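RNA-dependent RNA Polymerase (Bombyx mori cytoplasmic polyhedrosis virus, PDB 6TZ0) catalyses RNA-directed RNA synthesis, making plus strands in transcription and complementary minus strands in replication of the viral double-stranded genome. Local coordinates at residues Glu21-Lys24 against Glu25-Leu29; Arg40-Phe43 against Leu44-Ser48; Ala154-Asp157 against Val158-Thr162; Ile228-Met231 against Asn232-His236. All coordinates share one frame; numbering follows the deposited sequence.

Overall arrangement
All four interactions are local contacts along helices. In interaction 4 all the touching residues are buried, while interactions 1, 2 and 3 each combine buried and exposed residues. Interactions 1 and 4 run through uninterrupted helix, in helices 20-35 and 224-237. Interactions 2 and 3 lie at the C-terminal ends of helices 37-44 and 145-160, and each has a weakened last bond. Interactions 2 and 3 also touch each other: F43 CZ packs on D157 OD2 at 3.3 Å and on A154. Interaction 1 carries acidic side chains on more than one side of its helix. Interaction 2 pairs two rings, and its R40 lies close to ATP-binding residues. Interaction 4 buries an asparagine amide bonded to groups outside the helix.

Interaction 1: Glu21-Lys24 against Glu25-Leu29; sequences ESFK and EIEHL
This is a contact between successive turns of one alpha-helix, near the start of helix 20-35 in the N-terminal part of the polymerase. Three i to i+4 backbone bonds carry it. I26 N donates to S22 O at 3.2 Å, E27 N to F23 O at 3.0 Å, and H28 N to K24 O at 2.9 Å. The side chains add looser packing over this ladder. On the buried side, I26 lays its CG1 branch over S22 O, and the I26 side chain touches F12 of helix 11-15. The OG of S22 bonds to T19 N, just before helix 20-35. F23 and E27 lie on one flank. Both have CG anti to the backbone N (chi1 -173° in each), which lets the two groups rise from the helix one turn apart. They cross obliquely, with the ring and carboxylate planes 61° apart. F23 also meets F18 edge-to-face. E27 packs on P833 and has a long, weak ion pair with R790, so the flank joins this helix to a distant part of the chain. On another side E25 has an extended chain and packs on T10 and I11. Between the side chains of F23 and E27 the nearest atoms are CE2 of F23 and OE1 of E27, 4.1 Å apart.

Interaction 2: Arg40-Phe43 against Leu44-Ser48; sequences RHDF and LFNNS
L44 N donates to R40 O at 3.0 Å, with an angle of 162° at the hydrogen. This is the last sound backbone bond of the turn. The L44 side chain follows the same acceptor, with CB and CG beside R40 O. The next bond is weaker: F45 N reaches H41 O at 3.1 Å on a bent path. F45 is the first residue to leave helical backbone angles, and its ring lies against H41. CD2 of F45 stands over one face of the H41 ring, 3.5 Å from H41 CD2. The ring planes are 51° apart and the centroids 4.8 Å apart, so the pair is oblique. The same edge of F45 lies near H41 O, with CD2 at 3.4 Å from that oxygen. H41 gets its ring there with CG anti to the backbone N (chi1 -171°). F181 meets H41 edge-to-face, and H176 and F175 pack on F45. F43 instead packs on helix 145-160, at I153 and D157. The R40 guanidinium bonds L33 O through NH1 and lies close to R37 and R147, two ATP-binding residues, although no ATP is bound to this chain. The arrangement is that of an alpha-helix C-terminus, here closing helix 37-44 beside the ATP site.

Interaction 3: Ala154-Asp157 against Val158-Thr162; sequences ASLD and VWYQT
Y160 has CG beside its own backbone N and anti to its carbonyl carbon (chi1 -74°), which swings the ring back over the preceding turn to meet L156. L156 has a similar first torsion. The two side chains pack at the C-terminal end of the alpha-helix 145-160. CD2 of L156 touches CE2 of Y160 at 4.3 Å. The ring edge also meets L156 O in its own plane, with Y160 CD2 at 3.5 Å from that oxygen. That oxygen also accepts Y160 N at 3.0 Å. Two further regular bonds precede it: V158 N to A154 O and W159 N to S155 O. The ladder then fades. Q161 has positive phi (63°), and its N reaches D157 O only weakly, so the helix ends there. Outside the segments, H224 meets Y160 edge-to-face, and R16 makes a cation-pi contact with W159. L156 packs on I217 and M218 of helix 206-218, while V158 faces F783 of helix 774-786. The D157 carboxylate has its partners outside the segments: OD2 forms a salt bridge with R168 and OD1 bonds Y165 OH. These bonds tie the end of this helix to helix 166-175 and the loop before it. Within the second segment, W159 CD1 lies 3.4 Å above one face of the Y160 ring, near its rim.

Interaction 4: Ile228-Met231 against Asn232-His236; sequences IVAM and NHFLH
I228 O accepts N232 N at 2.9 Å, the first of four i to i+4 bonds between residues 228-231 and 232-235 of helix 224-237. V229 O takes H233 N, A230 O takes F234 N, and M231 O takes L235 N, at 3.0, 2.9 and 3.0 Å. Each of these four carbonyls therefore has its backbone donor. N232 adds a polar side chain to the same stretch. It lies alongside I228, pointing the same way, with ND2 at 3.4 Å from I228 CG2. ND2 is also near I228 O, but the angle is poor and it is no bond. The amide is satisfied further out. ND2 bonds T68 O, with a weak further bond to E310, and OD1 bonds both Y170 OH and T70 N. The apolar partners are F234 with A230 and M231. F234 CE2 lies 4.3 Å from A230 CB. The M231 chain is bent at chi2 and chi3, and its SD comes to 4.4 Å from F234 CD2. H233 stacks on F311. The N232 amide is thus buried but bonded through both its oxygen and its nitrogen, which probably fixes its rotation. Its bonds join helix 224-237 to strand 64-68, the residues after it and helix 166-175.

Interaction 1: Glu21-Lys24 against Glu25-Leu29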
loop_
_atom_site.group_PDB
_atom_site.type_symbol
_atom_site.label_atom_id
_atom_site.label_comp_id
_atom_site.label_asym_id
_atom_site.label_seq_id
_atom_site.Cartn_x
_atom_site.Cartn_y
_atom_site.Cartn_z
ATOM N N GLU A 21 27.726 -15.352 -42.504
ATOM C CA GLU A 21 27.713 -16.792 -42.309
ATOM C C GLU A 21 27.477 -17.197 -40.863
ATOM O O GLU A 21 27.259 -18.382 -40.598
ATOM C CB GLU A 21 29.035 -17.413 -42.780
ATOM C CG GLU A 21 29.262 -17.371 -44.281
ATOM C CD GLU A 21 29.899 -16.078 -44.757
ATOM O OE1 GLU A 21 30.225 -15.219 -43.911
ATOM O OE2 GLU A 21 30.079 -15.924 -45.983
ATOM N N SER A 22 27.530 -16.251 -39.929
ATOM C CA SER A 22 27.350 -16.543 -38.515
ATOM C C SER A 22 26.009 -16.084 -37.972
ATOM O O SER A 22 25.496 -16.690 -37.027
ATOM C CB SER A 22 28.473 -15.895 -37.698
ATOM O OG SER A 22 28.450 -14.488 -37.808
ATOM N N PHE A 23 25.426 -15.040 -38.558
ATOM C CA PHE A 23 24.156 -14.517 -38.070
ATOM C C PHE A 23 23.000 -15.428 -38.469
ATOM O O PHE A 23 22.078 -15.660 -37.676
ATOM C CB PHE A 23 23.959 -13.099 -38.606
ATOM C CG PHE A 23 22.761 -12.389 -38.053
ATOM C CD1 PHE A 23 22.763 -11.913 -36.755
ATOM C CD2 PHE A 23 21.651 -12.159 -38.843
ATOM C CE1 PHE A 23 21.671 -11.252 -36.245
ATOM C CE2 PHE A 23 20.557 -11.498 -38.335
ATOM C CZ PHE A 23 20.571 -11.037 -37.039
ATOM N N LYS A 24 23.052 -15.969 -39.690
ATOM C CA LYS A 24 22.031 -16.900 -40.159
ATOM C C LYS A 24 22.076 -18.211 -39.387
ATOM O O LYS A 24 21.033 -18.822 -39.138
ATOM C CB LYS A 24 22.225 -17.149 -41.655
ATOM C CG LYS A 24 21.187 -18.044 -42.301
ATOM C CD LYS A 24 21.415 -18.137 -43.797
ATOM C CE LYS A 24 22.661 -18.949 -44.106
ATOM N NZ LYS A 24 22.488 -20.381 -43.745
ATOM N N GLU A 25 23.269 -18.632 -38.968
ATOM C CA GLU A 25 23.422 -19.870 -38.212
ATOM C C GLU A 25 22.804 -19.756 -36.820
ATOM O O GLU A 25 22.099 -20.669 -36.369
ATOM C CB GLU A 25 24.905 -20.210 -38.126
ATOM C CG GLU A 25 25.224 -21.544 -37.525
ATOM C CD GLU A 25 26.713 -21.825 -37.543
ATOM O OE1 GLU A 25 27.484 -20.928 -37.944
ATOM O OE2 GLU A 25 27.116 -22.947 -37.176
ATOM N N ILE A 26 23.057 -18.639 -36.132
ATOM C CA ILE A 26 22.444 -18.383 -34.833
ATOM C C ILE A 26 20.940 -18.218 -34.974
ATOM O O ILE A 26 20.170 -18.690 -34.128
ATOM C CB ILE A 26 23.103 -17.151 -34.181
ATOM C CG1 ILE A 26 24.566 -17.444 -33.891
ATOM C CG2 ILE A 26 22.405 -16.737 -32.894
ATOM C CD1 ILE A 26 24.765 -18.588 -32.927
ATOM N N GLU A 27 20.503 -17.581 -36.064
ATOM C CA GLU A 27 19.078 -17.422 -36.337
ATOM C C GLU A 27 18.392 -18.774 -36.506
ATOM O O GLU A 27 17.342 -19.027 -35.903
ATOM C CB GLU A 27 18.912 -16.549 -37.579
ATOM C CG GLU A 27 17.503 -16.155 -37.893
ATOM C CD GLU A 27 17.413 -15.145 -39.017
ATOM O OE1 GLU A 27 18.465 -14.798 -39.592
ATOM O OE2 GLU A 27 16.290 -14.684 -39.311
ATOM N N HIS A 28 19.037 -19.688 -37.238
ATOM C CA HIS A 28 18.507 -21.031 -37.443
ATOM C C HIS A 28 18.465 -21.838 -36.148
ATOM O O HIS A 28 17.454 -22.486 -35.852
ATOM C CB HIS A 28 19.346 -21.746 -38.500
ATOM C CG HIS A 28 18.922 -23.157 -38.761
ATOM N ND1 HIS A 28 17.755 -23.475 -39.419
ATOM C CD2 HIS A 28 19.525 -24.336 -38.474
ATOM C CE1 HIS A 28 17.649 -24.788 -39.513
ATOM N NE2 HIS A 28 18.711 -25.334 -38.949
ATOM N N LEU A 29 19.538 -21.803 -35.355
ATOM C CA LEU A 29 19.569 -22.631 -34.150
ATOM C C LEU A 29 18.647 -22.102 -33.056
ATOM O O LEU A 29 17.989 -22.889 -32.362
ATOM C CB LEU A 29 20.997 -22.760 -33.638
ATOM C CG LEU A 29 21.839 -23.680 -34.510
ATOM C CD1 LEU A 29 23.261 -23.677 -34.038
ATOM C CD2 LEU A 29 21.271 -25.080 -34.456
#

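Interaction 2: Arg40-Phe43 against Leu44-Ser48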
loop_
_atom_site.group_PDB
_atom_site.type_symbol
_atom_site.label_atom_id
_atom_site.label_comp_id
_atom_site.label_asym_id
_atom_site.label_seq_id
_atom_site.Cartn_x
_atom_site.Cartn_y
_atom_site.Cartn_z
ATOM N N ARG A 40 14.066 -29.154 -27.920
ATOM C CA ARG A 40 14.422 -28.674 -26.587
ATOM C C ARG A 40 14.779 -29.825 -25.657
ATOM O O ARG A 40 15.725 -29.717 -24.868
ATOM C CB ARG A 40 13.290 -27.833 -26.005
ATOM C CG ARG A 40 13.120 -26.513 -26.716
ATOM C CD ARG A 40 12.277 -25.537 -25.926
ATOM N NE ARG A 40 10.883 -25.935 -25.799
ATOM C CZ ARG A 40 9.941 -25.625 -26.680
ATOM N NH1 ARG A 40 10.248 -24.926 -27.758
ATOM N NH2 ARG A 40 8.692 -26.017 -26.487
ATOM N N HIS A 41 14.047 -30.940 -25.746
ATOM C CA HIS A 41 14.430 -32.132 -24.999
ATOM C C HIS A 41 15.743 -32.709 -25.508
ATOM O O HIS A 41 16.515 -33.264 -24.722
ATOM C CB HIS A 41 13.324 -33.186 -25.072
ATOM C CG HIS A 41 13.542 -34.352 -24.159
ATOM N ND1 HIS A 41 14.326 -35.432 -24.506
ATOM C CD2 HIS A 41 13.080 -34.608 -22.915
ATOM C CE1 HIS A 41 14.345 -36.295 -23.508
ATOM N NE2 HIS A 41 13.594 -35.823 -22.532
ATOM N N ASP A 42 16.016 -32.575 -26.808
ATOM C CA ASP A 42 17.283 -33.047 -27.359
ATOM C C ASP A 42 18.447 -32.172 -26.908
ATOM O O ASP A 42 19.537 -32.677 -26.621
ATOM C CB ASP A 42 17.193 -33.070 -28.884
ATOM C CG ASP A 42 18.294 -33.885 -29.532
ATOM O OD1 ASP A 42 19.094 -34.516 -28.813
ATOM O OD2 ASP A 42 18.366 -33.884 -30.777
ATOM N N PHE A 43 18.233 -30.858 -26.844
ATOM C CA PHE A 43 19.287 -29.933 -26.450
ATOM C C PHE A 43 19.591 -30.037 -24.965
ATOM O O PHE A 43 20.759 -30.030 -24.563
ATOM C CB PHE A 43 18.876 -28.508 -26.813
ATOM C CG PHE A 43 19.890 -27.468 -26.452
ATOM C CD1 PHE A 43 21.043 -27.323 -27.199
ATOM C CD2 PHE A 43 19.681 -26.618 -25.377
ATOM C CE1 PHE A 43 21.976 -26.365 -26.877
ATOM C CE2 PHE A 43 20.614 -25.657 -25.048
ATOM C CZ PHE A 43 21.762 -25.532 -25.799
ATOM N N LEU A 44 18.557 -30.128 -24.133
ATOM C CA LEU A 44 18.787 -30.174 -22.698
ATOM C C LEU A 44 19.255 -31.537 -22.221
ATOM O O LEU A 44 19.870 -31.624 -21.155
ATOM C CB LEU A 44 17.517 -29.771 -21.945
ATOM C CG LEU A 44 17.065 -28.318 -22.094
ATOM C CD1 LEU A 44 15.720 -28.112 -21.443
ATOM C CD2 LEU A 44 18.082 -27.380 -21.488
ATOM N N PHE A 45 18.993 -32.599 -22.977
ATOM C CA PHE A 45 19.258 -33.961 -22.528
ATOM C C PHE A 45 19.945 -34.761 -23.620
ATOM O O PHE A 45 19.533 -35.869 -23.965
ATOM C CB PHE A 45 17.975 -34.656 -22.101
ATOM C CG PHE A 45 17.197 -33.894 -21.083
ATOM C CD1 PHE A 45 17.693 -33.716 -19.807
ATOM C CD2 PHE A 45 15.954 -33.376 -21.396
ATOM C CE1 PHE A 45 16.979 -33.012 -18.870
ATOM C CE2 PHE A 45 15.231 -32.674 -20.459
ATOM C CZ PHE A 45 15.742 -32.494 -19.195
ATOM N N ASN A 46 20.999 -34.193 -24.193
ATOM C CA ASN A 46 21.801 -34.907 -25.172
ATOM C C ASN A 46 22.571 -36.038 -24.493
ATOM O O ASN A 46 22.835 -36.008 -23.289
ATOM C CB ASN A 46 22.764 -33.941 -25.863
ATOM C CG ASN A 46 23.392 -34.522 -27.115
ATOM O OD1 ASN A 46 23.089 -35.644 -27.517
ATOM N ND2 ASN A 46 24.284 -33.758 -27.733
ATOM N N ASN A 47 22.916 -37.056 -25.282
ATOM C CA ASN A 47 23.581 -38.230 -24.729
ATOM C C ASN A 47 25.081 -37.996 -24.581
ATOM O O ASN A 47 25.737 -38.632 -23.749
ATOM C CB ASN A 47 23.302 -39.436 -25.626
ATOM C CG ASN A 47 23.563 -40.758 -24.938
ATOM O OD1 ASN A 47 23.899 -40.810 -23.757
ATOM N ND2 ASN A 47 23.414 -41.843 -25.685
ATOM N N SER A 48 25.637 -37.068 -25.362
ATOM C CA SER A 48 27.081 -36.875 -25.426
ATOM C C SER A 48 27.663 -36.200 -24.190
ATOM O O SER A 48 28.889 -36.194 -24.035
ATOM C CB SER A 48 27.435 -36.059 -26.670
ATOM O OG SER A 48 26.892 -34.753 -26.595
#

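Interaction 3: Ala154-Asp157 against Val158-Thr162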
loop_
_atom_site.group_PDB
_atom_site.type_symbol
_atom_site.label_atom_id
_atom_site.label_comp_id
_atom_site.label_asym_id
_atom_site.label_seq_id
_atom_site.Cartn_x
_atom_site.Cartn_y
_atom_site.Cartn_z
ATOM N N ALA A 154 21.849 -22.272 -23.331
ATOM C CA ALA A 154 22.400 -21.808 -24.601
ATOM C C ALA A 154 23.405 -20.682 -24.406
ATOM O O ALA A 154 24.457 -20.659 -25.062
ATOM C CB ALA A 154 21.273 -21.342 -25.513
ATOM N N SER A 155 23.097 -19.747 -23.499
ATOM C CA SER A 155 24.027 -18.660 -23.211
ATOM C C SER A 155 25.318 -19.178 -22.593
ATOM O O SER A 155 26.412 -18.739 -22.975
ATOM C CB SER A 155 23.367 -17.644 -22.287
ATOM O OG SER A 155 23.151 -18.222 -21.018
ATOM N N LEU A 156 25.209 -20.130 -21.658
ATOM C CA LEU A 156 26.403 -20.718 -21.049
ATOM C C LEU A 156 27.242 -21.487 -22.064
ATOM O O LEU A 156 28.479 -21.438 -22.017
ATOM C CB LEU A 156 25.997 -21.626 -19.895
ATOM C CG LEU A 156 25.508 -21.036 -18.582
ATOM C CD1 LEU A 156 24.736 -22.073 -17.834
ATOM C CD2 LEU A 156 26.705 -20.656 -17.759
ATOM N N ASP A 157 26.587 -22.182 -23.002
ATOM C CA ASP A 157 27.315 -22.942 -24.017
ATOM C C ASP A 157 28.065 -22.025 -24.969
ATOM O O ASP A 157 29.215 -22.295 -25.323
ATOM C CB ASP A 157 26.366 -23.833 -24.815
ATOM C CG ASP A 157 25.839 -24.988 -24.014
ATOM O OD1 ASP A 157 26.496 -25.386 -23.037
ATOM O OD2 ASP A 157 24.777 -25.521 -24.389
ATOM N N VAL A 158 27.424 -20.939 -25.405
ATOM C CA VAL A 158 28.081 -20.047 -26.358
ATOM C C VAL A 158 29.188 -19.248 -25.675
ATOM O O VAL A 158 30.237 -18.983 -26.277
ATOM C CB VAL A 158 27.032 -19.155 -27.047
ATOM C CG1 VAL A 158 27.662 -18.111 -27.944
ATOM C CG2 VAL A 158 26.131 -20.025 -27.873
ATOM N N TRP A 159 29.014 -18.911 -24.393
ATOM C CA TRP A 159 30.072 -18.185 -23.697
ATOM C C TRP A 159 31.287 -19.072 -23.445
ATOM O O TRP A 159 32.416 -18.687 -23.763
ATOM C CB TRP A 159 29.564 -17.619 -22.376
ATOM C CG TRP A 159 30.561 -16.716 -21.693
ATOM C CD1 TRP A 159 31.505 -17.082 -20.782
ATOM C CD2 TRP A 159 30.675 -15.296 -21.835
ATOM N NE1 TRP A 159 32.222 -15.991 -20.378
ATOM C CE2 TRP A 159 31.729 -14.879 -21.005
ATOM C CE3 TRP A 159 29.998 -14.339 -22.594
ATOM C CZ2 TRP A 159 32.119 -13.550 -20.910
ATOM C CZ3 TRP A 159 30.386 -13.024 -22.497
ATOM C CH2 TRP A 159 31.435 -12.640 -21.662
ATOM N N TYR A 160 31.086 -20.261 -22.879
ATOM C CA TYR A 160 32.229 -21.080 -22.496
ATOM C C TYR A 160 32.709 -22.027 -23.586
ATOM O O TYR A 160 33.682 -22.751 -23.354
ATOM C CB TYR A 160 31.903 -21.863 -21.227
ATOM C CG TYR A 160 31.911 -20.983 -20.009
ATOM C CD1 TYR A 160 33.095 -20.716 -19.341
ATOM C CD2 TYR A 160 30.751 -20.373 -19.563
ATOM C CE1 TYR A 160 33.117 -19.900 -18.240
ATOM C CE2 TYR A 160 30.764 -19.549 -18.462
ATOM C CZ TYR A 160 31.953 -19.317 -17.808
ATOM O OH TYR A 160 31.971 -18.499 -16.709
ATOM N N GLN A 161 32.021 -22.077 -24.733
ATOM C CA GLN A 161 32.397 -22.814 -25.951
ATOM C C GLN A 161 32.462 -24.330 -25.765
ATOM O O GLN A 161 32.804 -25.051 -26.705
ATOM C CB GLN A 161 33.723 -22.319 -26.537
ATOM C CG GLN A 161 33.695 -20.901 -27.037
ATOM C CD GLN A 161 35.007 -20.496 -27.668
ATOM O OE1 GLN A 161 35.925 -21.302 -27.789
ATOM N NE2 GLN A 161 35.118 -19.229 -28.036
ATOM N N THR A 162 32.149 -24.841 -24.577
ATOM C CA THR A 162 32.174 -26.262 -24.282
ATOM C C THR A 162 30.868 -26.619 -23.603
ATOM O O THR A 162 30.107 -25.744 -23.183
ATOM C CB THR A 162 33.331 -26.673 -23.358
ATOM O OG1 THR A 162 33.158 -26.061 -22.077
ATOM C CG2 THR A 162 34.682 -26.273 -23.934
#

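Interaction 4: Ile228-Met231 against Asn232-His236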
loop_
_atom_site.group_PDB
_atom_site.type_symbol
_atom_site.label_atom_id
_atom_site.label_comp_id
_atom_site.label_asym_id
_atom_site.label_seq_id
_atom_site.Cartn_x
_atom_site.Cartn_y
_atom_site.Cartn_z
ATOM N N ILE A 228 28.333 -25.572 -8.001
ATOM C CA ILE A 228 28.149 -26.871 -7.354
ATOM C C ILE A 228 27.759 -26.689 -5.895
ATOM O O ILE A 228 26.813 -27.321 -5.410
ATOM C CB ILE A 228 29.421 -27.723 -7.478
ATOM C CG1 ILE A 228 29.729 -28.012 -8.929
ATOM C CG2 ILE A 228 29.274 -29.029 -6.744
ATOM C CD1 ILE A 228 31.045 -28.625 -9.093
ATOM N N VAL A 229 28.483 -25.818 -5.185
ATOM C CA VAL A 229 28.203 -25.556 -3.769
ATOM C C VAL A 229 26.794 -24.985 -3.585
ATOM O O VAL A 229 26.046 -25.403 -2.685
ATOM C CB VAL A 229 29.276 -24.615 -3.191
ATOM C CG1 VAL A 229 28.972 -24.258 -1.747
ATOM C CG2 VAL A 229 30.644 -25.243 -3.300
ATOM N N ALA A 230 26.396 -24.070 -4.474
ATOM C CA ALA A 230 25.070 -23.465 -4.419
ATOM C C ALA A 230 23.966 -24.492 -4.642
ATOM O O ALA A 230 23.009 -24.558 -3.861
ATOM C CB ALA A 230 24.973 -22.343 -5.451
ATOM N N MET A 231 24.091 -25.317 -5.690
ATOM C CA MET A 231 23.055 -26.304 -5.993
ATOM C C MET A 231 22.970 -27.394 -4.928
ATOM O O MET A 231 21.870 -27.875 -4.619
ATOM C CB MET A 231 23.296 -26.918 -7.369
ATOM C CG MET A 231 23.058 -25.969 -8.522
ATOM S SD MET A 231 21.378 -25.330 -8.542
ATOM C CE MET A 231 20.438 -26.810 -8.880
ATOM N N ASN A 232 24.111 -27.782 -4.345
ATOM C CA ASN A 232 24.084 -28.743 -3.247
ATOM C C ASN A 232 23.369 -28.168 -2.033
ATOM O O ASN A 232 22.600 -28.874 -1.369
ATOM C CB ASN A 232 25.499 -29.161 -2.851
ATOM C CG ASN A 232 26.196 -29.962 -3.916
ATOM O OD1 ASN A 232 25.572 -30.719 -4.649
ATOM N ND2 ASN A 232 27.511 -29.836 -3.975
ATOM N N HIS A 233 23.581 -26.878 -1.749
ATOM C CA HIS A 233 22.890 -26.257 -0.624
ATOM C C HIS A 233 21.391 -26.118 -0.884
ATOM O O HIS A 233 20.584 -26.283 0.038
ATOM C CB HIS A 233 23.521 -24.902 -0.303
ATOM C CG HIS A 233 22.888 -24.200 0.858
ATOM N ND1 HIS A 233 22.944 -24.693 2.144
ATOM C CD2 HIS A 233 22.217 -23.026 0.935
ATOM C CE1 HIS A 233 22.311 -23.868 2.958
ATOM N NE2 HIS A 233 21.867 -22.846 2.249
ATOM N N PHE A 234 20.993 -25.828 -2.127
ATOM C CA PHE A 234 19.562 -25.710 -2.404
ATOM C C PHE A 234 18.859 -27.060 -2.306
ATOM O O PHE A 234 17.745 -27.145 -1.776
ATOM C CB PHE A 234 19.294 -25.088 -3.776
ATOM C CG PHE A 234 19.629 -23.626 -3.872
ATOM C CD1 PHE A 234 19.018 -22.708 -3.036
ATOM C CD2 PHE A 234 20.438 -23.152 -4.886
ATOM C CE1 PHE A 234 19.298 -21.359 -3.140
ATOM C CE2 PHE A 234 20.717 -21.802 -5.000
ATOM C CZ PHE A 234 20.142 -20.907 -4.129
ATOM N N LEU A 235 19.503 -28.135 -2.774
ATOM C CA LEU A 235 18.906 -29.460 -2.616
ATOM C C LEU A 235 18.890 -29.911 -1.156
ATOM O O LEU A 235 17.948 -30.600 -0.731
ATOM C CB LEU A 235 19.647 -30.459 -3.498
ATOM C CG LEU A 235 19.466 -30.144 -4.983
ATOM C CD1 LEU A 235 20.358 -31.003 -5.838
ATOM C CD2 LEU A 235 18.015 -30.300 -5.392
ATOM N N HIS A 236 19.895 -29.505 -0.369
ATOM C CA HIS A 236 19.862 -29.775 1.065
ATOM C C HIS A 236 18.709 -29.055 1.749
ATOM O O HIS A 236 18.092 -29.593 2.673
ATOM C CB HIS A 236 21.174 -29.366 1.722
ATOM C CG HIS A 236 21.143 -29.482 3.211
ATOM N ND1 HIS A 236 21.221 -30.693 3.863
ATOM C CD2 HIS A 236 20.994 -28.544 4.175
ATOM C CE1 HIS A 236 21.145 -30.495 5.166
ATOM N NE2 HIS A 236 21.011 -29.199 5.382
#